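PDB 5Z3E: isomaltose glucohydrolase from Kribbella flavida, which catalyses hydrolysis of the alpha-1,6-glucosidic linkage at the non-reducing end of isomaltose, releasing beta-D-glucose and D-glucose. Local coordinates for residues A[124-129]-A[146-151]; A[129-134]-A[151-156]; A[187-192]-A[239-244]; A[194-199]-A[205-210]; A[270-273]-A[277-280]. The protein carries 1 engineered substitution. All blocks are in the same frame, centred on the assembly; numbering follows the deposited sequence.

Interaction 1 of 5, residues A[124-129]-A[146-151]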
# COMPACT_ATOMS: atom_id res chain seq x y z
N PRO A 124 -19.41 -12.46 11.43
CA PRO A 124 -18.85 -13.43 10.50
C PRO A 124 -17.44 -13.81 10.88
O PRO A 124 -16.66 -12.96 11.35
CB PRO A 124 -18.88 -12.72 9.14
CG PRO A 124 -19.15 -11.40 9.44
CD PRO A 124 -19.82 -11.22 10.72
N SER A 125 -17.09 -15.04 10.59
CA SER A 125 -15.72 -15.50 10.69
C SER A 125 -14.85 -14.90 9.60
O SER A 125 -15.36 -14.52 8.52
CB SER A 125 -15.72 -17.02 10.51
OG SER A 125 -14.40 -17.52 10.34
N ASN A 126 -13.56 -14.87 9.83
CA ASN A 126 -12.61 -14.47 8.79
C ASN A 126 -12.84 -15.24 7.49
O ASN A 126 -12.60 -14.70 6.41
CB ASN A 126 -11.19 -14.68 9.25
CG ASN A 126 -10.72 -13.68 10.26
OD1 ASN A 126 -11.43 -12.71 10.56
ND2 ASN A 126 -9.55 -13.89 10.78
N GLU A 127 -13.31 -16.49 7.57
CA GLU A 127 -13.50 -17.28 6.35
C GLU A 127 -14.56 -16.70 5.41
O GLU A 127 -14.58 -17.03 4.24
CB GLU A 127 -13.80 -18.74 6.66
CG GLU A 127 -15.12 -19.01 7.34
CD GLU A 127 -15.47 -20.47 7.45
OE1 GLU A 127 -14.73 -21.32 6.91
OE2 GLU A 127 -16.50 -20.78 8.09
N GLY A 128 -15.46 -15.87 5.94
CA GLY A 128 -16.54 -15.27 5.17
C GLY A 128 -16.27 -13.86 4.67
O GLY A 128 -17.14 -13.27 4.03
N MET A 129 -15.11 -13.31 4.97
CA MET A 129 -14.84 -11.91 4.67
C MET A 129 -14.46 -11.71 3.20
O MET A 129 -14.26 -12.65 2.44
CB MET A 129 -13.75 -11.42 5.63
CG MET A 129 -14.17 -11.54 7.09
SD MET A 129 -15.65 -10.59 7.55
CE MET A 129 -14.92 -9.01 7.74
N TRP A 146 -6.92 -17.70 5.65
CA TRP A 146 -5.48 -17.72 5.68
C TRP A 146 -4.82 -16.37 5.40
O TRP A 146 -3.62 -16.24 5.64
CB TRP A 146 -4.93 -18.77 4.72
CG TRP A 146 -5.38 -20.13 5.05
CD1 TRP A 146 -6.26 -20.86 4.36
CD2 TRP A 146 -4.98 -20.90 6.17
NE1 TRP A 146 -6.43 -22.08 4.96
CE2 TRP A 146 -5.66 -22.13 6.11
CE3 TRP A 146 -4.12 -20.64 7.24
CZ2 TRP A 146 -5.50 -23.15 7.05
CZ3 TRP A 146 -3.98 -21.61 8.20
CH2 TRP A 146 -4.64 -22.86 8.09
N ASP A 147 -5.56 -15.38 4.89
CA ASP A 147 -4.94 -14.13 4.53
C ASP A 147 -5.83 -12.90 4.68
O ASP A 147 -5.48 -11.84 4.13
CB ASP A 147 -4.33 -14.19 3.12
CG ASP A 147 -5.38 -14.25 2.04
OD1 ASP A 147 -6.58 -14.21 2.36
OD2 ASP A 147 -4.98 -14.32 0.85
N PHE A 148 -6.87 -12.98 5.49
CA PHE A 148 -7.80 -11.87 5.73
C PHE A 148 -7.06 -10.56 6.03
O PHE A 148 -6.28 -10.48 6.99
CB PHE A 148 -8.70 -12.21 6.93
CG PHE A 148 -9.57 -11.07 7.38
CD1 PHE A 148 -10.38 -10.38 6.50
CD2 PHE A 148 -9.60 -10.69 8.71
CE1 PHE A 148 -11.15 -9.32 6.92
CE2 PHE A 148 -10.37 -9.62 9.13
CZ PHE A 148 -11.14 -8.94 8.24
N GLN A 149 -7.36 -9.53 5.24
CA GLN A 149 -6.74 -8.21 5.34
C GLN A 149 -7.78 -7.17 5.01
O GLN A 149 -8.54 -7.36 4.04
CB GLN A 149 -5.60 -8.04 4.32
CG GLN A 149 -4.36 -8.88 4.63
CD GLN A 149 -3.27 -8.74 3.56
OE1 GLN A 149 -3.55 -8.46 2.42
NE2 GLN A 149 -2.02 -8.95 3.94
N THR A 150 -7.78 -6.04 5.71
CA THR A 150 -8.66 -4.92 5.37
C THR A 150 -7.93 -3.74 4.74
O THR A 150 -8.58 -2.81 4.28
CB THR A 150 -9.43 -4.49 6.60
OG1 THR A 150 -8.47 -4.28 7.62
CG2 THR A 150 -10.48 -5.53 6.99
N ASP A 151 -6.60 -3.74 4.75
CA ASP A 151 -5.85 -2.55 4.30
C ASP A 151 -6.15 -2.16 2.87
O ASP A 151 -6.20 -0.97 2.54
CB ASP A 151 -4.34 -2.73 4.49
CG ASP A 151 -3.77 -3.85 3.68
OD1 ASP A 151 -4.12 -5.02 4.00
OD2 ASP A 151 -3.03 -3.58 2.72

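Interaction 2 of 5, residues A[129-134]-A[151-156]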
# COMPACT_ATOMS: atom_id res chain seq x y z
N MET A 129 -15.11 -13.31 4.97
CA MET A 129 -14.84 -11.91 4.67
C MET A 129 -14.46 -11.71 3.20
O MET A 129 -14.26 -12.65 2.44
CB MET A 129 -13.75 -11.42 5.63
CG MET A 129 -14.17 -11.54 7.09
SD MET A 129 -15.65 -10.59 7.55
CE MET A 129 -14.92 -9.01 7.74
N LEU A 130 -14.36 -10.44 2.79
CA LEU A 130 -13.91 -10.15 1.43
C LEU A 130 -12.45 -10.58 1.28
O LEU A 130 -11.70 -10.63 2.26
CB LEU A 130 -14.06 -8.66 1.11
CG LEU A 130 -15.45 -8.10 1.04
CD1 LEU A 130 -15.43 -6.66 0.63
CD2 LEU A 130 -16.29 -8.88 0.10
N PRO A 131 -12.04 -10.91 0.06
CA PRO A 131 -10.73 -11.54 -0.14
C PRO A 131 -9.57 -10.56 -0.19
O PRO A 131 -9.75 -9.33 -0.30
CB PRO A 131 -10.89 -12.25 -1.48
CG PRO A 131 -11.81 -11.33 -2.21
CD PRO A 131 -12.83 -10.89 -1.18
N THR A 132 -8.39 -11.16 -0.16
CA THR A 132 -7.12 -10.49 -0.35
C THR A 132 -6.68 -10.63 -1.81
O THR A 132 -6.55 -9.64 -2.53
CB THR A 132 -6.11 -11.05 0.63
OG1 THR A 132 -6.56 -10.66 1.92
CG2 THR A 132 -4.71 -10.54 0.36
N ARG A 133 -6.47 -11.84 -2.30
CA ARG A 133 -6.15 -12.02 -3.71
C ARG A 133 -7.40 -12.00 -4.54
O ARG A 133 -8.38 -12.67 -4.18
CB ARG A 133 -5.41 -13.34 -3.97
CG ARG A 133 -4.10 -13.48 -3.23
CD ARG A 133 -3.32 -14.65 -3.76
NE ARG A 133 -2.19 -14.97 -2.90
CZ ARG A 133 -1.17 -15.73 -3.29
NH1 ARG A 133 -1.17 -16.30 -4.48
NH2 ARG A 133 -0.16 -15.87 -2.50
N PHE A 134 -7.36 -11.32 -5.67
CA PHE A 134 -8.42 -11.38 -6.70
C PHE A 134 -7.84 -11.98 -7.95
O PHE A 134 -6.71 -11.68 -8.36
CB PHE A 134 -8.93 -9.98 -7.02
CG PHE A 134 -9.77 -9.37 -5.95
CD1 PHE A 134 -11.11 -9.66 -5.89
CD2 PHE A 134 -9.22 -8.53 -4.97
CE1 PHE A 134 -11.91 -9.09 -4.91
CE2 PHE A 134 -10.01 -7.98 -3.99
CZ PHE A 134 -11.36 -8.25 -3.98
N ASP A 151 -6.60 -3.74 4.75
CA ASP A 151 -5.85 -2.55 4.30
C ASP A 151 -6.15 -2.16 2.87
O ASP A 151 -6.20 -0.97 2.54
CB ASP A 151 -4.34 -2.73 4.49
CG ASP A 151 -3.77 -3.85 3.68
OD1 ASP A 151 -4.12 -5.02 4.00
OD2 ASP A 151 -3.03 -3.58 2.72
N GLY A 152 -6.29 -3.14 1.98
CA GLY A 152 -6.38 -2.84 0.57
C GLY A 152 -7.60 -2.02 0.21
O GLY A 152 -7.57 -1.19 -0.69
N TYR A 153 -8.71 -2.26 0.91
CA TYR A 153 -9.92 -1.50 0.67
C TYR A 153 -9.74 -0.04 1.06
O TYR A 153 -10.24 0.86 0.38
CB TYR A 153 -11.11 -2.16 1.43
CG TYR A 153 -11.34 -3.58 0.93
CD1 TYR A 153 -11.99 -3.81 -0.28
CD2 TYR A 153 -10.87 -4.69 1.59
CE1 TYR A 153 -12.11 -5.08 -0.81
CE2 TYR A 153 -10.98 -5.95 1.08
CZ TYR A 153 -11.58 -6.16 -0.16
OH TYR A 153 -11.69 -7.38 -0.76
N GLY A 154 -9.02 0.21 2.16
CA GLY A 154 -8.71 1.58 2.55
C GLY A 154 -7.79 2.26 1.54
O GLY A 154 -7.99 3.42 1.17
N MET A 155 -6.76 1.54 1.09
CA MET A 155 -5.87 2.09 0.09
C MET A 155 -6.61 2.44 -1.17
O MET A 155 -6.33 3.48 -1.79
CB MET A 155 -4.73 1.13 -0.20
CG MET A 155 -3.91 0.80 1.02
SD MET A 155 -2.33 0.14 0.53
CE MET A 155 -1.67 -0.40 2.09
N TRP A 156 -7.55 1.60 -1.60
CA TRP A 156 -8.24 1.89 -2.85
C TRP A 156 -9.03 3.19 -2.74
O TRP A 156 -9.00 4.03 -3.64
CB TRP A 156 -9.15 0.75 -3.29
CG TRP A 156 -9.78 1.12 -4.61
CD1 TRP A 156 -9.12 1.38 -5.76
CD2 TRP A 156 -11.16 1.42 -4.87
NE1 TRP A 156 -9.97 1.79 -6.74
CE2 TRP A 156 -11.23 1.84 -6.22
CE3 TRP A 156 -12.33 1.38 -4.11
CZ2 TRP A 156 -12.45 2.17 -6.83
CZ3 TRP A 156 -13.52 1.71 -4.73
CH2 TRP A 156 -13.57 2.10 -6.08

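Interaction 3 of 5, residues A[187-192]-A[239-244]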
# COMPACT_ATOMS: atom_id res chain seq x y z
N ALA A 187 -17.83 -1.02 9.13
CA ALA A 187 -18.19 -2.15 9.97
C ALA A 187 -17.01 -2.87 10.57
O ALA A 187 -17.12 -3.41 11.67
CB ALA A 187 -19.02 -3.13 9.16
N PHE A 188 -15.88 -2.95 9.85
CA PHE A 188 -14.83 -3.90 10.19
C PHE A 188 -13.46 -3.28 10.45
O PHE A 188 -12.48 -4.00 10.62
CB PHE A 188 -14.75 -4.99 9.12
CG PHE A 188 -16.01 -5.80 9.02
CD1 PHE A 188 -16.46 -6.53 10.10
CD2 PHE A 188 -16.76 -5.83 7.86
CE1 PHE A 188 -17.60 -7.26 10.03
CE2 PHE A 188 -17.91 -6.55 7.79
CZ PHE A 188 -18.34 -7.26 8.86
N TRP A 189 -13.38 -1.96 10.55
CA TRP A 189 -12.09 -1.31 10.74
C TRP A 189 -11.36 -1.77 11.99
O TRP A 189 -10.13 -1.77 12.00
CB TRP A 189 -12.25 0.19 10.75
CG TRP A 189 -12.95 0.67 11.93
CD1 TRP A 189 -14.30 0.85 12.08
CD2 TRP A 189 -12.36 1.04 13.18
NE1 TRP A 189 -14.58 1.32 13.33
CE2 TRP A 189 -13.40 1.43 14.02
CE3 TRP A 189 -11.05 1.06 13.68
CZ2 TRP A 189 -13.15 1.89 15.34
CZ3 TRP A 189 -10.80 1.47 14.95
CH2 TRP A 189 -11.85 1.86 15.77
N ASP A 190 -12.09 -2.12 13.04
CA ASP A 190 -11.51 -2.41 14.34
C ASP A 190 -11.28 -3.90 14.57
O ASP A 190 -10.89 -4.30 15.67
CB ASP A 190 -12.31 -1.83 15.47
CG ASP A 190 -13.70 -2.39 15.56
OD1 ASP A 190 -14.21 -2.95 14.60
OD2 ASP A 190 -14.29 -2.23 16.70
N ARG A 191 -11.46 -4.71 13.54
CA ARG A 191 -11.25 -6.14 13.62
C ARG A 191 -9.78 -6.49 13.46
O ARG A 191 -9.11 -5.96 12.59
CB ARG A 191 -12.04 -6.77 12.47
CG ARG A 191 -12.14 -8.22 12.49
CD ARG A 191 -13.04 -8.65 11.34
NE ARG A 191 -13.09 -10.06 11.21
CZ ARG A 191 -14.19 -10.79 11.28
NH1 ARG A 191 -15.39 -10.24 11.55
NH2 ARG A 191 -14.07 -12.03 11.04
N PRO A 192 -9.27 -7.44 14.27
CA PRO A 192 -7.94 -8.02 14.01
C PRO A 192 -7.87 -8.59 12.59
O PRO A 192 -8.86 -9.12 12.07
CB PRO A 192 -7.82 -9.12 15.06
CG PRO A 192 -8.72 -8.67 16.21
CD PRO A 192 -9.88 -8.00 15.50
N ALA A 239 -11.48 9.31 13.35
CA ALA A 239 -11.09 9.79 14.66
C ALA A 239 -10.97 8.64 15.67
O ALA A 239 -10.07 8.67 16.52
CB ALA A 239 -12.08 10.85 15.15
N ARG A 240 -11.86 7.66 15.59
CA ARG A 240 -11.78 6.47 16.44
C ARG A 240 -10.50 5.69 16.18
O ARG A 240 -9.88 5.18 17.12
CB ARG A 240 -13.00 5.58 16.21
CG ARG A 240 -14.32 6.19 16.65
CD ARG A 240 -15.50 5.26 16.51
NE ARG A 240 -16.70 5.93 17.00
CZ ARG A 240 -17.81 6.32 16.34
NH1 ARG A 240 -17.86 6.30 14.98
NH2 ARG A 240 -18.81 6.96 17.00
N ILE A 241 -10.08 5.58 14.92
CA ILE A 241 -8.83 4.93 14.59
C ILE A 241 -7.67 5.67 15.26
O ILE A 241 -6.80 5.06 15.87
CB ILE A 241 -8.63 4.85 13.07
CG1 ILE A 241 -9.64 3.88 12.45
CG2 ILE A 241 -7.20 4.42 12.77
CD1 ILE A 241 -9.71 3.91 10.94
N ARG A 242 -7.66 7.00 15.12
CA ARG A 242 -6.60 7.77 15.73
C ARG A 242 -6.58 7.62 17.25
O ARG A 242 -5.51 7.55 17.85
CB ARG A 242 -6.65 9.24 15.32
CG ARG A 242 -6.46 9.44 13.83
CD ARG A 242 -6.27 10.90 13.45
NE ARG A 242 -7.37 11.74 13.88
CZ ARG A 242 -8.45 12.08 13.17
NH1 ARG A 242 -8.58 11.69 11.91
NH2 ARG A 242 -9.42 12.79 13.74
N SER A 243 -7.75 7.54 17.87
CA SER A 243 -7.81 7.32 19.31
C SER A 243 -7.15 6.00 19.69
O SER A 243 -6.44 5.91 20.69
CB SER A 243 -9.25 7.29 19.81
OG SER A 243 -9.89 8.53 19.68
N LEU A 244 -7.43 4.95 18.93
CA LEU A 244 -6.87 3.65 19.21
C LEU A 244 -5.34 3.66 19.06
O LEU A 244 -4.61 3.11 19.89
CB LEU A 244 -7.53 2.66 18.30
CG LEU A 244 -7.29 1.24 18.55
CD1 LEU A 244 -7.62 0.82 19.98
CD2 LEU A 244 -8.18 0.41 17.58

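Interaction 4 of 5, residues A[194-199]-A[205-210]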
# COMPACT_ATOMS: atom_id res chain seq x y z
N TYR A 194 -4.67 -10.09 9.40
CA TYR A 194 -3.26 -10.21 9.05
C TYR A 194 -2.73 -8.84 8.60
O TYR A 194 -3.47 -8.04 8.02
CB TYR A 194 -3.06 -11.21 7.92
CG TYR A 194 -3.42 -12.66 8.23
CD1 TYR A 194 -4.71 -13.14 7.99
CD2 TYR A 194 -2.50 -13.56 8.70
CE1 TYR A 194 -5.06 -14.46 8.21
CE2 TYR A 194 -2.87 -14.94 8.91
CZ TYR A 194 -4.15 -15.33 8.66
OH TYR A 194 -4.49 -16.66 8.87
N ASP A 195 -1.45 -8.61 8.85
CA ASP A 195 -0.78 -7.40 8.43
C ASP A 195 -0.54 -7.39 6.92
O ASP A 195 -0.90 -8.35 6.22
CB ASP A 195 0.47 -7.16 9.26
CG ASP A 195 1.56 -8.20 9.09
OD1 ASP A 195 1.54 -8.95 8.12
OD2 ASP A 195 2.46 -8.18 9.98
N TRP A 196 0.08 -6.33 6.41
CA TRP A 196 0.36 -6.25 4.98
C TRP A 196 1.14 -7.45 4.52
O TRP A 196 1.07 -7.82 3.35
CB TRP A 196 1.19 -5.04 4.60
CG TRP A 196 0.60 -3.66 4.74
CD1 TRP A 196 -0.58 -3.24 5.35
CD2 TRP A 196 1.25 -2.47 4.30
NE1 TRP A 196 -0.67 -1.87 5.27
CE2 TRP A 196 0.44 -1.36 4.66
CE3 TRP A 196 2.44 -2.23 3.61
CZ2 TRP A 196 0.80 -0.04 4.36
CZ3 TRP A 196 2.77 -0.92 3.29
CH2 TRP A 196 1.97 0.15 3.68
N TRP A 197 1.94 -8.04 5.41
CA TRP A 197 2.85 -9.13 5.14
C TRP A 197 2.24 -10.50 5.38
O TRP A 197 2.93 -11.51 5.32
CB TRP A 197 4.12 -8.95 5.97
CG TRP A 197 4.62 -7.54 6.03
CD1 TRP A 197 4.95 -6.87 7.18
CD2 TRP A 197 4.88 -6.62 4.95
NE1 TRP A 197 5.40 -5.62 6.88
CE2 TRP A 197 5.36 -5.44 5.53
CE3 TRP A 197 4.72 -6.68 3.56
CZ2 TRP A 197 5.74 -4.35 4.75
CZ3 TRP A 197 5.09 -5.58 2.80
CH2 TRP A 197 5.60 -4.44 3.40
N GLU A 198 0.94 -10.56 5.63
CA GLU A 198 0.23 -11.84 5.87
C GLU A 198 0.64 -12.53 7.12
O GLU A 198 0.68 -13.77 7.18
CB GLU A 198 0.28 -12.78 4.69
CG GLU A 198 -0.30 -12.19 3.55
CD GLU A 198 -0.40 -13.11 2.37
OE1 GLU A 198 -0.04 -14.31 2.46
OE2 GLU A 198 -0.91 -12.61 1.34
N GLU A 199 0.86 -11.77 8.16
CA GLU A 199 1.25 -12.30 9.46
C GLU A 199 0.32 -11.81 10.57
O GLU A 199 -0.26 -10.72 10.49
CB GLU A 199 2.69 -11.91 9.81
CG GLU A 199 3.73 -12.38 8.79
CD GLU A 199 4.24 -13.79 9.03
OE1 GLU A 199 4.81 -14.40 8.10
OE2 GLU A 199 4.10 -14.28 10.13
N HIS A 205 -2.92 -3.98 13.23
CA HIS A 205 -1.65 -3.49 12.72
C HIS A 205 -1.76 -2.02 12.40
O HIS A 205 -2.71 -1.59 11.74
CB HIS A 205 -1.23 -4.32 11.51
CG HIS A 205 -1.15 -5.75 11.87
ND1 HIS A 205 -0.07 -6.25 12.56
CD2 HIS A 205 -2.07 -6.72 11.72
CE1 HIS A 205 -0.34 -7.52 12.79
NE2 HIS A 205 -1.54 -7.84 12.31
N VAL A 206 -0.79 -1.21 12.84
CA VAL A 206 -0.91 0.23 12.71
C VAL A 206 -0.89 0.67 11.24
O VAL A 206 -1.63 1.61 10.92
CB VAL A 206 0.12 0.92 13.62
CG1 VAL A 206 0.16 2.42 13.40
CG2 VAL A 206 -0.23 0.63 15.07
N SER A 207 -0.15 0.01 10.35
CA SER A 207 -0.21 0.41 8.96
C SER A 207 -1.49 -0.06 8.25
O SER A 207 -1.83 0.47 7.19
CB SER A 207 1.02 -0.01 8.18
OG SER A 207 1.10 -1.41 8.13
N THR A 208 -2.20 -1.03 8.82
CA THR A 208 -3.53 -1.40 8.34
C THR A 208 -4.57 -0.38 8.80
O THR A 208 -5.33 0.15 7.99
CB THR A 208 -3.89 -2.83 8.76
OG1 THR A 208 -2.95 -3.71 8.18
CG2 THR A 208 -5.31 -3.16 8.36
N LEU A 209 -4.57 -0.09 10.09
CA LEU A 209 -5.39 0.99 10.62
C LEU A 209 -5.12 2.26 9.87
O LEU A 209 -6.04 3.03 9.55
CB LEU A 209 -5.13 1.15 12.11
CG LEU A 209 -5.64 0.01 12.99
CD1 LEU A 209 -5.01 0.10 14.38
CD2 LEU A 209 -7.15 0.01 13.08
N GLY A 210 -3.84 2.55 9.58
CA GLY A 210 -3.49 3.74 8.85
C GLY A 210 -4.07 3.77 7.45
O GLY A 210 -4.60 4.81 7.01
O HOH W 1 -3.96 -5.66 6.62
O HOH W 2 -0.12 -3.98 8.33

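Interaction 5 of 5, residues A[270-273]-A[277-280]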
# COMPACT_ATOMS: atom_id res chain seq x y z
N ALA A 270 3.97 5.00 6.09
CA ALA A 270 2.75 5.24 5.33
C ALA A 270 1.66 5.89 6.18
O ALA A 270 0.77 6.55 5.66
CB ALA A 270 2.23 3.95 4.74
N CYS A 271 1.71 5.67 7.50
CA CYS A 271 0.77 6.29 8.42
C CYS A 271 0.92 7.80 8.52
O CYS A 271 0.03 8.48 9.04
CB CYS A 271 0.96 5.70 9.80
SG CYS A 271 0.56 3.95 9.89
N VAL A 272 2.07 8.31 8.06
CA VAL A 272 2.31 9.75 7.99
C VAL A 272 1.89 10.19 6.59
O VAL A 272 0.78 10.72 6.41
CB VAL A 272 3.78 10.08 8.35
CG1 VAL A 272 3.98 11.58 8.33
CG2 VAL A 272 4.15 9.50 9.70
N VAL A 273 2.72 9.91 5.59
CA VAL A 273 2.35 10.12 4.19
C VAL A 273 2.28 8.75 3.52
O VAL A 273 3.24 7.98 3.57
CB VAL A 273 3.40 11.00 3.49
CG1 VAL A 273 3.11 11.16 2.03
CG2 VAL A 273 3.51 12.34 4.18
N LEU A 277 -2.29 10.00 9.60
CA LEU A 277 -2.60 9.94 11.05
C LEU A 277 -2.03 11.20 11.77
O LEU A 277 -2.65 11.70 12.73
CB LEU A 277 -2.04 8.66 11.70
CG LEU A 277 -2.47 7.18 11.35
CD1 LEU A 277 -1.87 5.98 12.15
CD2 LEU A 277 -3.97 7.16 11.49
N VAL A 278 -0.86 11.64 11.35
CA VAL A 278 -0.19 12.84 11.88
C VAL A 278 0.46 13.64 10.70
O VAL A 278 0.73 12.97 9.74
CB VAL A 278 0.92 12.48 12.90
CG1 VAL A 278 0.36 11.86 14.12
CG2 VAL A 278 1.97 11.60 12.33
N PRO A 279 0.64 14.95 10.89
CA PRO A 279 1.40 15.69 9.79
C PRO A 279 2.89 15.20 9.69
O PRO A 279 3.47 14.71 10.65
CB PRO A 279 1.28 17.16 10.26
CG PRO A 279 0.15 17.19 11.15
CD PRO A 279 0.13 15.88 11.92
N PRO A 280 3.57 15.46 8.53
CA PRO A 280 5.01 15.13 8.43
C PRO A 280 5.87 15.80 9.47
O PRO A 280 6.91 15.28 9.82
CB PRO A 280 5.39 15.60 7.01
CG PRO A 280 4.09 15.55 6.29
CD PRO A 280 3.00 15.92 7.26
O HOH W 3 0.61 13.55 6.96

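Interaction 1 of 5, residues A[124-129]-A[146-151]
Met-129 and Asn-126 both lean on the ring of Phe-148, one in a closely filled interior and the other nearer solvent. On the tight side, Met-129 CG sits over a face of the Phe-148 ring, 4.2 Å from its centroid and 27° off the normal, which qualifies as a CH-pi contact. Met-129 CB also reaches Phe-148 CE1 at 3.6 Å. Bends at chi2 (-61°) and chi3 bring the Met-129 methyl CE to 3.8 Å from Phe-148 CZ, while the sulfur makes an oblique Met-aromatic contact. On the partly exposed side, Asn-126 OD1 approaches Phe-148 CD2 obliquely at 3.3 Å, the amide and ring planes 38° apart; its hydrogen bond goes to Arg-191. Farther out, exposed Glu-127 turns its CB away from Phe-148, its N bonded to Ser-125 OG in an ST turn. Replacing Phe-148 by an alanine would probably leave a gap beside Met-129 CB and CG, and Asn-126 OD1 would lose its ring neighbour. The arrangement belongs to the loops beside the active site of this family 15 glycosidase: the Asn-126 side chain lies about 4 Å from that of Trp-145, a substrate-binding residue by similarity.

Interaction 2 of 5, residues A[129-134]-A[151-156]
The Phe-134 ring takes Tyr-153 OH at its edge, with Phe-134 CZ 3.4 Å from that oxygen, whereas Phe-134 CZ comes to the Tyr-153 ring obliquely. At the edge of the Tyr-153 ring, near its plane, lies the carbonyl oxygen of Pro-131; Leu-130 CB approaches the same ring obliquely, and Tyr-184 of helix 175-188 meets it edge-to-face. Carbons of Leu-130, Pro-131 and Phe-134 lie close to the hydroxyl, which donates to Pro-131 O: the Tyr-153 OH to Pro-131 O distance is 2.8 Å. The donor lies in the carbonyl plane on a lone pair, with a C=O...donor angle of 144°, so this buried carbonyl is met in a favourable direction.

In the family 15 catalytic domain, an (alpha/alpha)6 barrel, this bond ties the opening of helix 151-167 to the loop that leads from helix 108-119 to strand 134-135. Tyr-153 is in the first turn of that helix, and its CG, placed opposite the carbonyl carbon (chi1 -61°), carries the ring out to the loop. Helix 175-188 joins in a second time, since Tyr-184 also binds Leu-130 N through its OH.

Apolar contacts pin the hydroxyl end. Leu-130 CB is 3.3 Å from Tyr-153 OH, and Leu-130 CD1 reaches Tyr-153 CE1 at 3.9 Å, the two side chains crossing at a slant. Although CB of Pro-131 is directed away from the helix, its ring atom CD comes to 3.7 Å from Tyr-153 OH, the proline crossing the phenol at about a right angle.

Interaction 3 of 5, residues A[187-192]-A[239-244]
Trp-189 meets Ile-241 and Arg-240 where the turn following helix 175-188 packs against helix 231-248 in the (alpha/alpha)6 barrel characteristic of family 15 glycosidases. Trp-189 contributes half of the 202 Å² buried here. It occupies the second position of a type I turn running from Phe-188 to Arg-191, closed by the bond from Arg-191 N to Phe-188 O, and the indole projects from this turn. Its CG lies between the backbone N and the carbonyl carbon (chi1 68°), and from there the six-membered ring reaches across to the neighbouring helix.

Ile-241 makes the closest approach. Its CG1 comes obliquely to 3.4 Å from Trp-189 CE3, the two side chains sliding past each other in opposite directions. The pair is also backed from helix 206-220, where Leu-209 and Ile-212 touch both Trp-189 and Ile-241, so the inner part of the contact is an apolar cluster of the turn and two helices.

Arg-240 covers the outer part with the base of its side chain. Its CB is 3.8 Å from Trp-189 CZ2, but in the conformer given the extended chain then leads its end away. The evidence supports only an aliphatic contact, since CB is the side-chain atom that meets the ring. No hydrogen bond joins the two segments. One turn beyond Arg-240, Leu-244 completes the same side of the helix, its CD2 lying 3.9 Å from Trp-189 CZ3.

Interaction 4 of 5, residues A[194-199]-A[205-210]
Asp-195 CB makes a CH-pi contact with the His-205 ring, lying over the centre of its face, 3.4 Å from the centroid and 9° off the normal. His-205 NE2 is bonded to His-200 O, which limits the ring's rotation. The one direct hydrogen bond across the segments is weak, from Trp-196 NE1 to Ser-207 O (3.2 Å, 138°). Ser-207 OG, also bonded to Ser-267, rests over a face of the Trp-196 indole.

This loop belongs to the probable active site of the family 15 (alpha/alpha)6 barrel. A type I turn from Asp-195 to Glu-198 carries the predicted proton acceptor and the inferred proton donor, beside the N-terminus of helix 206-220. Asp-195 OD1 receives Glu-199 N at 2.9 Å from above the carboxylate plane, and Trp-197 N weakly.

Two waters bridge the segments. One donates to Tyr-194 O and accepts from Thr-208 OG1; the other accepts from Trp-196 N, donates to Thr-208 OG1 and bonds Ser-207 OG. With a leucine in place of Trp-196, Ser-207 O would probably lose its weak indole N-H bond and Ser-207 OG the flat surface beneath it. Thr-208 OG1 lies at the edge of this indole, 3.7 Å from Trp-196 CD1.

Interaction 5 of 5, residues A[270-273]-A[277-280]
Val-272 holds CG1 anti to its own nitrogen (chi1 -177°) and CG2 beside it, and this spread lets one side chain touch two residues of the returning chain. CG1 of Val-272 reaches Pro-280 CA at 3.7 Å, while CG2 of Val-272 meets Val-278 CG2 at 4.0 Å. Val-278 presents its CG2 because that methyl lies between its backbone N and carbonyl carbon; the two valines cross obliquely.

The backbone supplies the polar closure. Leu-277 N donates to Cys-271 O at 2.8 Å, nearly along the C=O axis, though the N-H...O angle is a moderate 145°. This bond closes a short loop in which three residues separate the segments, and the alpha carbons of Cys-271 and Leu-277, like those of Val-272 and Val-278, face each other across it. The loop sits in the connection before helix 283-296 of the (alpha/alpha)6 barrel. Helix 317-329 packs on Val-272 and Val-273, and helix 206-220 on Cys-271 and Leu-277.

One residue farther on, a water links the two segments, donating to Val-272 O at 2.9 Å and to Val-278 O at 2.8 Å, so both carbonyls are satisfied without a direct bond. Apolar contacts flank these links. Leu-277 CD1 lies against Cys-271 CB at 3.7 Å. At the other end, Val-273 CG2 touches Pro-280 CG at 3.9 Å, the two side chains crossing at about a right angle.

Overall arrangement
Interactions 1 and 2 alternate along the chain, share Met-129 and Asp-151, and have centres about 9 Å apart. Interaction 3 follows, joining the turn after helix 175-188 to helix 231-248, and interaction 4 falls between its two segments at the start of helix 206-220. Interaction 5 comes last, its centre about 26 Å from that of interaction 1. Hydrogen bonds and packing link neighbours: Arg-191 of interaction 3 holds Asn-126 of interaction 1, Gln-149 binds Asp-195 O, and Cys-271 SG packs on Val-206 O. The loop with the probable catalytic residues in interaction 4 thus touches interactions 1 and 2 as well as interaction 5, all within one barrel domain.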